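Local structure of putative hydrolase (Bacteroides ovatus, 4HBS) at residues 169-174 against 253-258. The protein is of unknown function but is a five-bladed beta-propeller protein that probably acts as a hydrolase, perhaps on glycosidic bonds. Numbering follows the deposited sequence.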
# COMPACT_ATOMS: atom_id res chain seq x y z
N GLN A 169 -5.12 11.91 16.16
CA GLN A 169 -4.58 12.54 14.97
C GLN A 169 -3.84 11.50 14.21
O GLN A 169 -3.18 10.67 14.85
CB GLN A 169 -3.62 13.70 15.32
CG GLN A 169 -4.30 14.94 15.84
CD GLN A 169 -3.33 16.07 16.01
OE1 GLN A 169 -2.12 15.88 16.24
NE2 GLN A 169 -3.84 17.29 15.95
N MSE A 170 -3.93 11.50 12.88
CA MSE A 170 -3.21 10.51 12.09
C MSE A 170 -1.90 11.10 11.60
O MSE A 170 -1.89 12.10 10.87
CB MSE A 170 -4.05 10.01 10.93
CG MSE A 170 -3.44 8.81 10.22
SE MSE A 170 -4.29 8.50 8.55
CE MSE A 170 -3.54 9.97 7.60
N GLN A 171 -0.78 10.46 11.99
CA GLN A 171 0.57 10.82 11.58
C GLN A 171 0.94 9.91 10.44
O GLN A 171 0.86 8.69 10.60
CB GLN A 171 1.57 10.64 12.73
CG GLN A 171 1.12 11.19 14.06
CD GLN A 171 2.20 10.94 15.06
OE1 GLN A 171 2.43 9.79 15.46
NE2 GLN A 171 2.94 11.97 15.43
N MSE A 172 1.31 10.48 9.29
CA MSE A 172 1.64 9.72 8.09
C MSE A 172 2.99 10.10 7.51
O MSE A 172 3.35 11.28 7.53
CB MSE A 172 0.57 9.98 7.04
CG MSE A 172 0.92 9.44 5.66
SE MSE A 172 -0.56 9.34 4.53
CE MSE A 172 0.01 7.86 3.53
N LEU A 173 3.70 9.12 6.93
CA LEU A 173 4.96 9.37 6.23
C LEU A 173 4.71 9.44 4.71
O LEU A 173 4.02 8.58 4.15
CB LEU A 173 6.01 8.29 6.49
CG LEU A 173 6.44 8.03 7.91
CD1 LEU A 173 7.40 6.90 7.94
CD2 LEU A 173 7.07 9.24 8.56
N TRP A 174 5.29 10.44 4.06
CA TRP A 174 5.25 10.62 2.63
C TRP A 174 6.71 10.53 2.14
O TRP A 174 7.56 11.28 2.61
CB TRP A 174 4.62 11.99 2.30
CG TRP A 174 3.14 12.07 2.46
CD1 TRP A 174 2.45 12.73 3.43
CD2 TRP A 174 2.15 11.51 1.58
NE1 TRP A 174 1.10 12.61 3.22
CE2 TRP A 174 0.88 11.84 2.11
CE3 TRP A 174 2.21 10.74 0.41
CZ2 TRP A 174 -0.32 11.42 1.50
CZ3 TRP A 174 1.02 10.35 -0.21
CH2 TRP A 174 -0.22 10.65 0.36
N THR A 253 8.61 5.95 21.22
CA THR A 253 7.26 5.90 21.80
C THR A 253 6.23 5.70 20.66
O THR A 253 6.63 5.47 19.51
CB THR A 253 7.01 7.19 22.60
OG1 THR A 253 6.69 8.26 21.71
CG2 THR A 253 8.20 7.59 23.47
N ARG A 254 4.92 5.81 20.97
CA ARG A 254 3.87 5.68 19.94
C ARG A 254 3.76 6.95 19.06
O ARG A 254 2.98 6.94 18.11
CB ARG A 254 2.52 5.32 20.57
CG ARG A 254 2.53 3.93 21.17
CD ARG A 254 1.17 3.48 21.64
NE ARG A 254 1.25 2.37 22.60
CZ ARG A 254 1.48 1.09 22.28
NH1 ARG A 254 1.66 0.73 21.01
NH2 ARG A 254 1.54 0.17 23.24
N ASP A 255 4.54 8.03 19.38
CA ASP A 255 4.60 9.23 18.54
C ASP A 255 5.51 8.88 17.35
O ASP A 255 6.68 8.54 17.55
CB ASP A 255 5.16 10.45 19.33
CG ASP A 255 5.02 11.81 18.65
OD1 ASP A 255 4.85 11.84 17.41
OD2 ASP A 255 5.12 12.84 19.35
N LEU A 256 5.00 8.96 16.12
CA LEU A 256 5.80 8.68 14.93
C LEU A 256 7.02 9.64 14.86
O LEU A 256 8.08 9.23 14.39
CB LEU A 256 4.92 8.79 13.66
CG LEU A 256 5.48 8.29 12.34
CD1 LEU A 256 6.11 6.90 12.47
CD2 LEU A 256 4.39 8.24 11.31
N GLY A 257 6.87 10.86 15.40
CA GLY A 257 7.95 11.84 15.46
C GLY A 257 9.02 11.62 16.52
O GLY A 257 9.94 12.43 16.62
N SER A 258 8.92 10.51 17.34
CA SER A 258 9.92 10.15 18.37
C SER A 258 11.27 9.89 17.76
O SER A 258 11.37 9.75 16.55
CB SER A 258 9.52 8.86 19.08
OG SER A 258 8.18 8.83 19.49
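Q171 reaches from strand 169-178 to the loop joining strands 245-251 and 260-265 and grips it with both ends of its amide. OE1 accepts the backbone N of L256 at 2.8 Å, the donor tilted 28° from the carbonyl plane, while NE2 gives a nearly straight bond (166°) to OD1 of D255, 2.8 Å away and close to the plane of the amide. Glutamine suits the place because it is long enough to reach the turn from the strand and carries a donor and an acceptor side by side; its chain runs extended beyond CG, which delivers the amide to the turn. D255 suits its place as an acceptor for two donors: G257 N closes an Asx turn on OD1 at 3.0 Å, from the face of the carboxylate opposite to NE2. Nearer the strand the contact turns apolar, and this is its well-packed part. L256, its CG anti to the backbone N (chi1 -169°), runs along Q171 in the reverse direction, and L256 CD2 meets L173 CD2 at 4.0 Å; a leucine fits because its branched end can lie against L173 and the aliphatic part of Q171 while its N-H is held. Were Q171 replaced by an alanine, the L256 N-H and D255 OD1 would probably each lose a partner, and L256 CB the side chain it runs along. The far side of the loop is looser: G257 is exposed, and partly exposed R254 turns toward the backbone O of D231. D255 to S258 form a type I turn; such a hairpin loop packed on the preceding antiparallel sheet is an inter-blade contact of a beta-propeller.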